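Local coordinates for hypothetical protein SpyM3_0169 (Streptococcus pyogenes, PDB 1PG6), which is of unknown function, belongs to the AIM24 family of the cupin clan and holds calcium ions in the crystal, at residues T175-N180 with V211-G216; M43-E48 with K92-P97; N98-I103 with N161-I166; E110-L115 with M150-L155; S35-Q40 with L121-S126. One frame throughout, in Å; residues are numbered along the deposited sequence.

Contact 1. Residues T175-N180 with V211-G216; sequences TMTIDN and VNTFRG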
# COMPACT_ATOMS: atom_id res chain seq x y z
N THR A 175 -20.08 -2.63 13.06
CA THR A 175 -19.46 -1.46 12.46
C THR A 175 -18.37 -0.88 13.35
O THR A 175 -18.36 -1.09 14.56
CB THR A 175 -20.51 -0.36 12.18
OG1 THR A 175 -19.89 0.74 11.51
CG2 THR A 175 -21.11 0.12 13.49
N MSE A 176 -17.45 -0.16 12.74
CA MSE A 176 -16.35 0.45 13.47
C MSE A 176 -15.78 1.60 12.66
O MSE A 176 -15.62 1.49 11.45
CB MSE A 176 -15.27 -0.60 13.74
CG MSE A 176 -14.15 -0.13 14.64
SE MSE A 176 -12.90 -1.55 15.01
CE MSE A 176 -13.82 -2.38 16.49
N THR A 177 -15.48 2.70 13.34
CA THR A 177 -14.94 3.88 12.67
C THR A 177 -13.55 4.18 13.23
O THR A 177 -13.36 4.30 14.44
CB THR A 177 -15.86 5.09 12.87
OG1 THR A 177 -17.12 4.82 12.24
CG2 THR A 177 -15.25 6.34 12.25
N ILE A 178 -12.58 4.31 12.33
CA ILE A 178 -11.20 4.55 12.70
C ILE A 178 -10.56 5.68 11.89
O ILE A 178 -10.85 5.84 10.71
CB ILE A 178 -10.36 3.28 12.45
CG1 ILE A 178 -11.03 2.07 13.09
CG2 ILE A 178 -8.95 3.46 13.00
CD1 ILE A 178 -10.43 0.77 12.65
N ASP A 179 -9.71 6.45 12.56
CA ASP A 179 -8.96 7.54 11.92
C ASP A 179 -8.30 6.87 10.71
O ASP A 179 -7.55 5.89 10.87
CB ASP A 179 -7.92 8.04 12.93
CG ASP A 179 -7.00 9.10 12.36
OD1 ASP A 179 -6.97 9.32 11.14
OD2 ASP A 179 -6.27 9.70 13.18
N ASN A 180 -8.56 7.36 9.51
CA ASN A 180 -8.00 6.71 8.32
C ASN A 180 -6.48 6.72 8.26
O ASN A 180 -5.88 5.90 7.56
CB ASN A 180 -8.56 7.35 7.05
CG ASN A 180 -8.32 6.49 5.82
OD1 ASN A 180 -7.75 6.94 4.82
ND2 ASN A 180 -8.74 5.24 5.89
N VAL A 211 -12.09 9.97 8.66
CA VAL A 211 -12.17 8.67 9.31
C VAL A 211 -12.70 7.67 8.30
O VAL A 211 -13.24 8.05 7.26
CB VAL A 211 -13.13 8.70 10.52
CG1 VAL A 211 -12.64 9.71 11.55
CG2 VAL A 211 -14.54 9.03 10.07
N ASN A 212 -12.52 6.39 8.59
CA ASN A 212 -12.99 5.33 7.72
C ASN A 212 -13.99 4.52 8.53
O ASN A 212 -13.66 3.99 9.60
CB ASN A 212 -11.81 4.43 7.30
CG ASN A 212 -12.12 3.60 6.07
OD1 ASN A 212 -13.26 3.20 5.84
ND2 ASN A 212 -11.09 3.32 5.27
N THR A 213 -15.23 4.45 8.06
CA THR A 213 -16.26 3.69 8.75
C THR A 213 -16.46 2.36 8.02
O THR A 213 -16.79 2.34 6.83
CB THR A 213 -17.61 4.44 8.80
OG1 THR A 213 -17.46 5.61 9.62
CG2 THR A 213 -18.69 3.55 9.39
N PHE A 214 -16.22 1.26 8.74
CA PHE A 214 -16.35 -0.09 8.20
C PHE A 214 -17.61 -0.78 8.69
O PHE A 214 -18.02 -0.60 9.83
CB PHE A 214 -15.15 -0.93 8.63
CG PHE A 214 -13.82 -0.35 8.23
CD1 PHE A 214 -13.34 -0.50 6.94
CD2 PHE A 214 -13.06 0.35 9.16
CE1 PHE A 214 -12.11 0.05 6.57
CE2 PHE A 214 -11.84 0.90 8.80
CZ PHE A 214 -11.36 0.75 7.50
N ARG A 215 -18.22 -1.58 7.82
CA ARG A 215 -19.43 -2.32 8.17
C ARG A 215 -19.41 -3.68 7.48
O ARG A 215 -19.10 -3.78 6.30
CB ARG A 215 -20.67 -1.55 7.72
CG ARG A 215 -20.73 -0.11 8.21
CD ARG A 215 -21.99 0.59 7.73
NE ARG A 215 -22.08 1.95 8.25
CZ ARG A 215 -23.16 2.72 8.18
NH1 ARG A 215 -24.26 2.27 7.59
NH2 ARG A 215 -23.14 3.94 8.69
N GLY A 216 -19.72 -4.74 8.23
CA GLY A 216 -19.75 -6.07 7.64
C GLY A 216 -18.81 -7.08 8.27
O GLY A 216 -18.49 -7.00 9.45
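T177 and T213 meet across a non-hydrogen-bonded antiparallel pair, and the T177 side chain lies on the face of the sheet that also holds T175, T213 and R215. Its CB stands 3.7 Å from T213 OG1, and the two branches beyond it do different work. OG1 of T177 lies beside its own backbone N (chi1 -63°) and forms a hydrogen bond of 2.8 Å with T213 OG1; either hydroxyl could donate. The methyl CG2 lies 3.5 Å from both T213 OG1 and V211 CG2. T213 OG1 also bonds to H195 NE2 of strand 191-195. At T175 the hydroxyl donates to F214 O over 2.8 Å, tilted 32° from the carbonyl plane, and that oxygen also accepts from M176 N. The other face is more apolar: I178 CD1 touches F214 CE2 at 4.1 Å, the two side chains crossing at about a right angle. N212 OD1 sits 3.4 Å above one face of the F214 ring, offset toward its rim, while W186 meets that ring edge-to-face. Backbone bonds at M176-F214 and I178-N212, and from V211, T213 and R215 to strand 191-195, make 211-215 the middle strand of a three-stranded antiparallel sheet, with 174-179 at its edge.

Contact 2. Residues M43-E48 with K92-P97; sequences MVYHTE and KLALAP. With CA (calcium ion), chain C.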
# COMPACT_ATOMS: atom_id res chain seq x y z
N MSE A 43 13.31 -0.67 -3.73
CA MSE A 43 14.41 -1.59 -4.04
C MSE A 43 15.66 -1.31 -3.20
O MSE A 43 16.06 -0.18 -3.05
CB MSE A 43 14.77 -1.45 -5.53
CG MSE A 43 15.88 -2.37 -5.96
SE MSE A 43 15.29 -4.18 -6.02
CE MSE A 43 14.48 -4.10 -7.78
N VAL A 44 16.28 -2.35 -2.65
CA VAL A 44 17.50 -2.17 -1.87
C VAL A 44 18.64 -2.73 -2.72
O VAL A 44 19.71 -2.12 -2.83
CB VAL A 44 17.45 -2.93 -0.53
CG1 VAL A 44 18.77 -2.76 0.22
CG2 VAL A 44 16.29 -2.39 0.30
N TYR A 45 18.40 -3.88 -3.32
CA TYR A 45 19.36 -4.52 -4.20
C TYR A 45 18.70 -5.65 -4.98
O TYR A 45 17.62 -6.11 -4.63
CB TYR A 45 20.58 -5.04 -3.42
CG TYR A 45 20.32 -6.14 -2.41
CD1 TYR A 45 20.21 -5.85 -1.05
CD2 TYR A 45 20.22 -7.47 -2.82
CE1 TYR A 45 20.02 -6.87 -0.11
CE2 TYR A 45 20.03 -8.49 -1.88
CZ TYR A 45 19.93 -8.19 -0.53
OH TYR A 45 19.75 -9.19 0.39
N HIS A 46 19.35 -6.07 -6.05
CA HIS A 46 18.80 -7.14 -6.87
C HIS A 46 19.90 -7.76 -7.72
O HIS A 46 20.91 -7.12 -8.00
CB HIS A 46 17.69 -6.59 -7.76
CG HIS A 46 18.15 -5.55 -8.74
ND1 HIS A 46 18.75 -5.88 -9.94
CD2 HIS A 46 18.12 -4.20 -8.70
CE1 HIS A 46 19.06 -4.77 -10.59
NE2 HIS A 46 18.69 -3.74 -9.86
N THR A 47 19.70 -9.02 -8.12
CA THR A 47 20.69 -9.69 -8.94
C THR A 47 20.68 -9.10 -10.35
O THR A 47 19.71 -8.48 -10.76
CB THR A 47 20.42 -11.21 -9.01
OG1 THR A 47 19.05 -11.44 -9.34
CG2 THR A 47 20.75 -11.87 -7.68
N GLU A 48 21.78 -9.30 -11.07
CA GLU A 48 21.93 -8.77 -12.42
C GLU A 48 20.81 -9.14 -13.39
O GLU A 48 20.41 -8.32 -14.22
CB GLU A 48 23.28 -9.22 -13.00
CG GLU A 48 23.61 -8.61 -14.36
CD GLU A 48 23.80 -7.10 -14.30
OE1 GLU A 48 22.81 -6.39 -14.02
OE2 GLU A 48 24.93 -6.63 -14.53
N LYS A 92 16.95 -12.62 -7.61
CA LYS A 92 16.66 -12.20 -6.25
C LYS A 92 16.66 -10.69 -6.11
O LYS A 92 17.34 -9.98 -6.85
CB LYS A 92 17.70 -12.78 -5.29
CG LYS A 92 17.79 -14.30 -5.27
CD LYS A 92 18.87 -14.76 -4.30
CE LYS A 92 19.03 -16.27 -4.32
NZ LYS A 92 20.09 -16.71 -3.37
N LEU A 93 15.89 -10.19 -5.15
CA LEU A 93 15.86 -8.76 -4.90
C LEU A 93 15.39 -8.57 -3.47
O LEU A 93 14.78 -9.46 -2.88
CB LEU A 93 14.93 -8.03 -5.87
CG LEU A 93 13.42 -8.18 -5.79
CD1 LEU A 93 12.76 -6.97 -6.44
CD2 LEU A 93 12.97 -9.46 -6.46
N ALA A 94 15.70 -7.41 -2.90
CA ALA A 94 15.31 -7.11 -1.54
C ALA A 94 14.64 -5.75 -1.53
O ALA A 94 15.11 -4.83 -2.20
CB ALA A 94 16.54 -7.11 -0.62
N LEU A 95 13.55 -5.63 -0.79
CA LEU A 95 12.80 -4.39 -0.69
C LEU A 95 12.77 -3.88 0.74
O LEU A 95 12.85 -4.66 1.69
CB LEU A 95 11.35 -4.59 -1.13
CG LEU A 95 11.08 -5.21 -2.50
CD1 LEU A 95 9.56 -5.30 -2.72
CD2 LEU A 95 11.75 -4.37 -3.57
N ALA A 96 12.62 -2.57 0.88
CA ALA A 96 12.52 -1.94 2.18
C ALA A 96 11.36 -0.96 2.15
O ALA A 96 11.22 -0.18 1.21
CB ALA A 96 13.82 -1.19 2.50
N PRO A 97 10.49 -1.01 3.17
CA PRO A 97 9.34 -0.10 3.25
C PRO A 97 9.87 1.32 3.43
O PRO A 97 10.95 1.51 4.00
CB PRO A 97 8.61 -0.57 4.51
CG PRO A 97 9.00 -2.02 4.63
CD PRO A 97 10.46 -2.00 4.26
CA CA C . 15.63 2.25 -2.99
O HOH W 1 15.57 4.75 -3.40
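M43 touches the opposite strand through a side chain bent at chi2 and chi3, which brings the methyl CE to 3.6 Å from L93 CD1; the two side chains cross at about a right angle. Its backbone carbonyl has another task, because M43 O binds a calcium ion at 2.5 Å. Water 1 and G41 O are further ligands. At V44 the chain departs from regular pairing: V44 and Y45 both face A94, a classic beta bulge, and the register shifts by one. V44 N donates to A94 O, Y45 O accepts from A94 N, and V44 CG2 reaches on to A96 CB at 3.5 Å. The phenol ring of Y45 then folds back over the partner strand. Its CG stands between the backbone N and carbonyl carbon (chi1 64°), which lays one ring face on A94 CB, a CH-pi contact 3.7 Å from the centroid and 19° off the ring normal. H46 meets L93 through CB atoms 3.6 Å apart, while its imidazole leads away and donates from ND1 to T47 O. T47 closes the pairing with two bonds to K92: its N gives a hydrogen bond to K92 O, and its OG1 receives K92 N at 3.0 Å in a nearly straight bond of 171°. The chemistry is therefore divided along the strand, with apolar packing, backbone bonds and the T47 hydroxyl joining it to 92-95, and the M43 carbonyl, which makes no bond to that strand, available as a calcium ligand just before the bulge.

Contact 3. Residues N98-I103 with N161-I166; sequences NTPGQI and NSFGSI. With CA (calcium ion), chain B.
T99, N161 and S162 converge on a calcium site built between two loops that each connect one beta-strand to the next. This is the tight side of the contact. T99 binds the calcium twice, through O and through OG1 at 2.6 Å; OG1 lies between the backbone N and carbonyl carbon (chi1 60°), the rotation that lets both oxygens of one residue face the metal. N161 OD1 approaches from the other loop at 2.7 Å, its amide steadied by a hydrogen bond from ND2 to G118 O. S162 O and water 3 complete the observed ligands, and that water donates to Q102 O, tying the second shell to the first. Close backbone packing follows: G101, with no side chain, brings its CA within 3.2 Å of S162 O, and G164 N donates to P100 O at 2.9 Å. Away from the metal the contact is more exposed at P100 and S165. P100 lies against the buried F163 ring, its CD 3.9 Å from F163 CD1, while S165 points away and its N is bonded instead to S224 OG. The aliphatic part of Q102 makes ordinary apolar packing, CB lying 4.0 Å from I166 CD1. The two regimes meet at the S162 hydroxyl, where OG accepts from Q102 N at 3.1 Å and donates to G164 O from 41° above that carbonyl's plane.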
# COMPACT_ATOMS: atom_id res chain seq x y z
N ASN A 98 9.13 2.32 2.96
CA ASN A 98 9.59 3.70 3.08
C ASN A 98 9.33 4.33 4.45
O ASN A 98 9.77 5.45 4.71
CB ASN A 98 8.98 4.59 1.98
CG ASN A 98 7.47 4.61 2.01
OD1 ASN A 98 6.85 4.78 3.05
ND2 ASN A 98 6.86 4.43 0.84
N THR A 99 8.63 3.62 5.33
CA THR A 99 8.36 4.14 6.67
C THR A 99 8.72 3.11 7.74
O THR A 99 8.64 1.91 7.51
CB THR A 99 6.87 4.56 6.86
OG1 THR A 99 6.02 3.44 6.65
CG2 THR A 99 6.49 5.64 5.88
N PRO A 100 9.15 3.58 8.92
CA PRO A 100 9.52 2.67 10.02
C PRO A 100 8.30 1.89 10.48
O PRO A 100 7.31 2.49 10.90
CB PRO A 100 10.02 3.61 11.11
CG PRO A 100 10.45 4.84 10.35
CD PRO A 100 9.41 4.98 9.29
N GLY A 101 8.35 0.57 10.42
CA GLY A 101 7.20 -0.20 10.86
C GLY A 101 7.33 -1.69 10.61
O GLY A 101 8.41 -2.25 10.76
N GLN A 102 6.23 -2.31 10.22
CA GLN A 102 6.19 -3.74 9.97
C GLN A 102 5.67 -4.04 8.57
O GLN A 102 5.21 -3.15 7.85
CB GLN A 102 5.29 -4.44 11.00
CG GLN A 102 5.83 -4.39 12.44
CD GLN A 102 4.90 -5.07 13.45
OE1 GLN A 102 5.36 -5.72 14.40
NE2 GLN A 102 3.60 -4.92 13.26
N ILE A 103 5.76 -5.31 8.19
CA ILE A 103 5.28 -5.77 6.89
C ILE A 103 4.35 -6.94 7.16
O ILE A 103 4.62 -7.76 8.04
CB ILE A 103 6.45 -6.25 5.99
CG1 ILE A 103 7.38 -5.08 5.67
CG2 ILE A 103 5.90 -6.86 4.70
CD1 ILE A 103 8.66 -5.49 4.96
N ASN A 161 2.65 -2.56 4.21
CA ASN A 161 3.59 -2.07 5.22
C ASN A 161 2.93 -1.00 6.09
O ASN A 161 2.06 -0.27 5.63
CB ASN A 161 4.82 -1.47 4.53
CG ASN A 161 4.53 -0.09 3.98
OD1 ASN A 161 4.69 0.91 4.69
ND2 ASN A 161 4.08 -0.02 2.74
N SER A 162 3.36 -0.90 7.34
CA SER A 162 2.80 0.09 8.26
C SER A 162 3.81 1.09 8.77
O SER A 162 5.01 0.86 8.71
CB SER A 162 2.23 -0.61 9.49
OG SER A 162 3.30 -1.23 10.21
N PHE A 163 3.30 2.21 9.27
CA PHE A 163 4.14 3.19 9.94
C PHE A 163 3.73 2.86 11.38
O PHE A 163 2.58 3.07 11.78
CB PHE A 163 3.72 4.62 9.60
CG PHE A 163 4.46 5.67 10.39
CD1 PHE A 163 5.83 5.55 10.63
CD2 PHE A 163 3.80 6.79 10.87
CE1 PHE A 163 6.53 6.53 11.35
CE2 PHE A 163 4.48 7.78 11.59
CZ PHE A 163 5.85 7.65 11.83
N GLY A 164 4.66 2.33 12.16
CA GLY A 164 4.34 1.94 13.51
C GLY A 164 4.05 0.44 13.51
O GLY A 164 4.38 -0.26 12.55
N SER A 165 3.44 -0.05 14.59
CA SER A 165 3.12 -1.47 14.72
C SER A 165 1.72 -1.79 14.20
O SER A 165 0.84 -0.93 14.23
CB SER A 165 3.24 -1.90 16.19
OG SER A 165 4.56 -1.68 16.68
N ILE A 166 1.53 -3.03 13.75
CA ILE A 166 0.26 -3.48 13.19
C ILE A 166 -0.62 -4.28 14.13
O ILE A 166 -0.14 -5.15 14.86
CB ILE A 166 0.48 -4.36 11.93
CG1 ILE A 166 1.13 -3.53 10.83
CG2 ILE A 166 -0.85 -4.96 11.44
CD1 ILE A 166 1.58 -4.36 9.62
CA CA B . 6.45 0.90 6.70
O HOH W 2 3.55 3.80 5.66
O HOH W 3 7.44 -1.26 7.48

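Contact 4. Residues E110-L115 with M150-L155; sequences EKQYRL and MTTEGL
Q112 and R114 offer two flat groups to strand 150-153, and both are used at their edges. The Q112 amide works from both ends: OE1 accepts the T152 hydroxyl at 2.6 Å, with the donor in plane on a lone pair. NE2 gives one hydrogen to G154 O at 3.0 Å, the acceptor lying 15° out of the amide plane, and the other to G109 O. Three bonds thus fix the rotation of this buried amide. T152 OG1 does double duty because it also accepts Y113 N, at 3.0 Å in an almost straight bond; chi1 of 66° sets that hydroxyl between its backbone N and carbonyl carbon. The guanidinium of R114 meets T151 OG1 at its edge, near but tilted from its plane, where NH1 donates over 2.8 Å, bent to 137°. Their side chains lie side by side, pointing the same way. On the other face L115 CD1 rests on M150 CG at 4.1 Å. The pair occupies the interior of a six-stranded antiparallel sheet: strand 183-187 flanks 113-116, and strand 128-133 flanks 148-153. Y113 reaches L106 and L108 of strand 103-108 and T152 reaches L108, whereas R114 leans on W186 and R188.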
# COMPACT_ATOMS: atom_id res chain seq x y z
N GLU A 110 -9.66 -16.04 -2.67
CA GLU A 110 -11.02 -15.99 -2.16
C GLU A 110 -11.15 -14.69 -1.40
O GLU A 110 -12.25 -14.16 -1.22
CB GLU A 110 -11.29 -17.17 -1.23
CG GLU A 110 -11.07 -18.54 -1.84
CD GLU A 110 -11.58 -19.66 -0.95
OE1 GLU A 110 -11.30 -20.85 -1.25
OE2 GLU A 110 -12.25 -19.36 0.05
N LYS A 111 -10.02 -14.17 -0.93
CA LYS A 111 -10.00 -12.92 -0.19
C LYS A 111 -9.17 -11.89 -0.95
O LYS A 111 -8.17 -12.22 -1.58
CB LYS A 111 -9.42 -13.14 1.21
CG LYS A 111 -10.27 -14.06 2.09
CD LYS A 111 -9.64 -14.28 3.46
CE LYS A 111 -9.63 -13.01 4.31
NZ LYS A 111 -10.99 -12.62 4.79
N GLN A 112 -9.62 -10.64 -0.90
CA GLN A 112 -8.93 -9.54 -1.55
C GLN A 112 -8.92 -8.40 -0.55
O GLN A 112 -9.63 -8.45 0.45
CB GLN A 112 -9.66 -9.09 -2.83
CG GLN A 112 -9.69 -10.14 -3.94
CD GLN A 112 -8.31 -10.58 -4.39
OE1 GLN A 112 -7.37 -9.79 -4.42
NE2 GLN A 112 -8.19 -11.85 -4.77
N TYR A 113 -8.12 -7.37 -0.82
CA TYR A 113 -8.02 -6.25 0.10
C TYR A 113 -7.94 -4.90 -0.57
O TYR A 113 -7.64 -4.79 -1.76
CB TYR A 113 -6.76 -6.41 0.97
CG TYR A 113 -6.71 -7.70 1.77
CD1 TYR A 113 -6.26 -8.89 1.19
CD2 TYR A 113 -7.16 -7.73 3.09
CE1 TYR A 113 -6.27 -10.08 1.91
CE2 TYR A 113 -7.18 -8.92 3.81
CZ TYR A 113 -6.74 -10.09 3.22
OH TYR A 113 -6.80 -11.26 3.93
N ARG A 114 -8.22 -3.87 0.22
CA ARG A 114 -8.13 -2.49 -0.22
C ARG A 114 -7.04 -1.91 0.70
O ARG A 114 -6.90 -2.36 1.85
CB ARG A 114 -9.45 -1.74 -0.01
CG ARG A 114 -10.64 -2.34 -0.77
CD ARG A 114 -11.84 -1.40 -0.72
NE ARG A 114 -13.11 -2.06 -1.05
CZ ARG A 114 -13.54 -2.31 -2.29
NH1 ARG A 114 -12.81 -1.95 -3.34
NH2 ARG A 114 -14.71 -2.91 -2.47
N LEU A 115 -6.27 -0.96 0.20
CA LEU A 115 -5.20 -0.36 0.99
C LEU A 115 -5.12 1.13 0.79
O LEU A 115 -5.40 1.65 -0.29
CB LEU A 115 -3.84 -0.94 0.60
CG LEU A 115 -3.65 -2.44 0.40
CD1 LEU A 115 -4.20 -2.84 -0.95
CD2 LEU A 115 -2.16 -2.76 0.47
N MSE A 150 -6.31 1.56 -3.03
CA MSE A 150 -5.93 0.48 -3.93
C MSE A 150 -6.72 -0.78 -3.60
O MSE A 150 -6.90 -1.12 -2.44
CB MSE A 150 -4.44 0.18 -3.79
CG MSE A 150 -3.94 -1.00 -4.60
SE MSE A 150 -2.09 -1.42 -4.20
CE MSE A 150 -1.33 0.29 -4.57
N THR A 151 -7.21 -1.46 -4.63
CA THR A 151 -7.96 -2.70 -4.43
C THR A 151 -7.30 -3.80 -5.26
O THR A 151 -7.01 -3.60 -6.44
CB THR A 151 -9.44 -2.55 -4.85
OG1 THR A 151 -10.10 -1.64 -3.95
CG2 THR A 151 -10.15 -3.90 -4.78
N THR A 152 -7.07 -4.95 -4.64
CA THR A 152 -6.43 -6.08 -5.30
C THR A 152 -7.42 -7.02 -5.98
O THR A 152 -8.62 -6.98 -5.72
CB THR A 152 -5.62 -6.93 -4.29
OG1 THR A 152 -6.52 -7.55 -3.36
CG2 THR A 152 -4.63 -6.06 -3.53
N GLU A 153 -6.88 -7.87 -6.84
CA GLU A 153 -7.65 -8.86 -7.57
C GLU A 153 -6.68 -9.93 -8.03
O GLU A 153 -5.49 -9.67 -8.19
CB GLU A 153 -8.33 -8.21 -8.78
CG GLU A 153 -9.15 -9.17 -9.62
CD GLU A 153 -9.71 -8.51 -10.87
OE1 GLU A 153 -8.90 -8.02 -11.70
OE2 GLU A 153 -10.95 -8.47 -11.03
N GLY A 154 -7.18 -11.14 -8.24
CA GLY A 154 -6.33 -12.22 -8.71
C GLY A 154 -5.70 -13.08 -7.64
O GLY A 154 -6.01 -12.97 -6.45
N LEU A 155 -4.80 -13.96 -8.07
CA LEU A 155 -4.10 -14.87 -7.17
C LEU A 155 -2.68 -14.37 -6.93
O LEU A 155 -2.08 -13.76 -7.81
CB LEU A 155 -4.05 -16.28 -7.76
CG LEU A 155 -5.39 -16.93 -8.13
CD1 LEU A 155 -5.14 -18.32 -8.70
CD2 LEU A 155 -6.28 -17.02 -6.90

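Contact 5. Residues S35-Q40 with L121-S126; sequences SVYLQQ and LALDGS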
# COMPACT_ATOMS: atom_id res chain seq x y z
N SER A 35 7.60 -11.89 -12.06
CA SER A 35 7.63 -10.45 -11.84
C SER A 35 6.90 -10.06 -10.57
O SER A 35 6.17 -10.86 -9.97
CB SER A 35 6.97 -9.72 -13.02
OG SER A 35 5.58 -9.94 -13.03
N VAL A 36 7.09 -8.81 -10.16
CA VAL A 36 6.45 -8.31 -8.97
C VAL A 36 6.32 -6.80 -9.03
O VAL A 36 7.23 -6.11 -9.49
CB VAL A 36 7.24 -8.70 -7.70
CG1 VAL A 36 8.67 -8.18 -7.79
CG2 VAL A 36 6.55 -8.14 -6.46
N TYR A 37 5.18 -6.30 -8.57
CA TYR A 37 4.93 -4.87 -8.52
C TYR A 37 5.51 -4.41 -7.20
O TYR A 37 5.38 -5.11 -6.19
CB TYR A 37 3.43 -4.56 -8.52
CG TYR A 37 2.67 -5.00 -9.76
CD1 TYR A 37 2.11 -6.27 -9.84
CD2 TYR A 37 2.50 -4.12 -10.83
CE1 TYR A 37 1.39 -6.66 -10.98
CE2 TYR A 37 1.79 -4.51 -11.96
CZ TYR A 37 1.23 -5.77 -12.03
OH TYR A 37 0.51 -6.14 -13.15
N LEU A 38 6.14 -3.24 -7.18
CA LEU A 38 6.73 -2.74 -5.94
C LEU A 38 6.59 -1.24 -5.73
O LEU A 38 6.51 -0.46 -6.69
CB LEU A 38 8.21 -3.11 -5.86
CG LEU A 38 9.09 -2.67 -7.03
CD1 LEU A 38 10.33 -1.95 -6.53
CD2 LEU A 38 9.47 -3.90 -7.84
N GLN A 39 6.55 -0.86 -4.46
CA GLN A 39 6.47 0.53 -4.05
C GLN A 39 7.65 1.26 -4.68
O GLN A 39 8.80 0.83 -4.54
CB GLN A 39 6.56 0.60 -2.53
CG GLN A 39 6.69 1.98 -1.93
CD GLN A 39 6.94 1.92 -0.43
OE1 GLN A 39 6.01 1.71 0.36
NE2 GLN A 39 8.20 2.06 -0.03
N GLN A 40 7.38 2.36 -5.38
CA GLN A 40 8.46 3.09 -6.03
C GLN A 40 9.56 3.41 -5.02
O GLN A 40 9.29 3.88 -3.92
CB GLN A 40 7.94 4.41 -6.62
CG GLN A 40 8.99 5.12 -7.46
CD GLN A 40 8.64 6.56 -7.75
OE1 GLN A 40 9.23 7.19 -8.62
NE2 GLN A 40 7.68 7.11 -7.00
N LEU A 121 3.43 -2.25 -0.55
CA LEU A 121 4.86 -2.54 -0.65
C LEU A 121 5.16 -3.41 -1.87
O LEU A 121 6.05 -3.09 -2.65
CB LEU A 121 5.38 -3.24 0.62
CG LEU A 121 6.84 -3.69 0.51
CD1 LEU A 121 7.72 -2.51 0.14
CD2 LEU A 121 7.30 -4.31 1.83
N ALA A 122 4.41 -4.50 -2.03
CA ALA A 122 4.64 -5.39 -3.16
C ALA A 122 3.43 -6.25 -3.50
O ALA A 122 2.54 -6.47 -2.68
CB ALA A 122 5.85 -6.29 -2.89
N LEU A 123 3.42 -6.74 -4.74
CA LEU A 123 2.32 -7.56 -5.21
C LEU A 123 2.79 -8.50 -6.30
O LEU A 123 3.51 -8.09 -7.21
CB LEU A 123 1.20 -6.66 -5.75
CG LEU A 123 -0.05 -7.35 -6.30
CD1 LEU A 123 -0.81 -8.03 -5.18
CD2 LEU A 123 -0.93 -6.32 -6.99
N ASP A 124 2.38 -9.76 -6.21
CA ASP A 124 2.74 -10.75 -7.21
C ASP A 124 2.35 -10.26 -8.60
O ASP A 124 1.28 -9.67 -8.77
CB ASP A 124 2.03 -12.08 -6.91
CG ASP A 124 2.96 -13.12 -6.34
OD1 ASP A 124 2.68 -13.64 -5.24
OD2 ASP A 124 3.98 -13.42 -7.00
N GLY A 125 3.21 -10.50 -9.57
CA GLY A 125 2.92 -10.08 -10.93
C GLY A 125 1.71 -10.80 -11.48
O GLY A 125 1.10 -10.36 -12.46
N SER A 126 1.35 -11.91 -10.85
CA SER A 126 0.20 -12.70 -11.27
C SER A 126 -1.11 -12.04 -10.84
O SER A 126 -2.17 -12.34 -11.38
CB SER A 126 0.28 -14.11 -10.68
OG SER A 126 0.30 -14.06 -9.27
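Y37 and L123 face each other in the middle of a six-stranded antiparallel sheet, where strands 35-39 and 120-124 are adjacent. They form a hydrogen-bonded pair with both side chains on one face, CB to CB 4.1 Å apart. Y37 CG lies anti to the carbonyl carbon (chi1 -63°), and the ring extends along the partner strand toward its C-terminal end. The ring edge meets two carbonyls, L123 O at 3.5 Å from CD1 and D124 O in the ring plane; CE1 also lies 3.7 Å from G125 CA. The opposite face is aliphatic. V36 CG2 approaches A122 CB at 4.1 Å and comes to 3.1 Å from L123 O, a close methyl-to-carbonyl approach. L38 pairs with A122, but its side chain leads away toward T83 and A85 of strand 82-87. D124 likewise turns from strand 35-39, its carboxylate holding T157 N and M13 N. Beyond A122 the edge toward strand 156-161 is irregular: L121 and A122 both face L159, a classic beta bulge. Q39 N nevertheless bonds to L121 O, so the pairing persists to the end of strand 35-39. At the other end the chain turns at G125, whose N donates to S35 O at 3.0 Å from 47° above the carbonyl plane.

Contact 5 is the most buried of the five, whereas contacts 1 to 4 are only partly buried. Contacts 1, 2, 4 and 5 are antiparallel strand pairs, each from a different sheet; contact 3 joins loops. Metal chemistry belongs to contacts 2 and 3, whose segments touch where P97 packs on I103. Contact 2 also leans on contact 5 through L95 and A122, on the same side of the chain's centre. Contact 4 meets contact 5 where L155 O probably bonds to S126 OG, strands 113-116 and 120-124 being consecutive. Contact 1 lies apart, its centre about 35 Å from that of contact 2. Hydroxyl and amide bonds mark contacts 1 and 4, while contact 5 relies on backbone bonds and apolar packing.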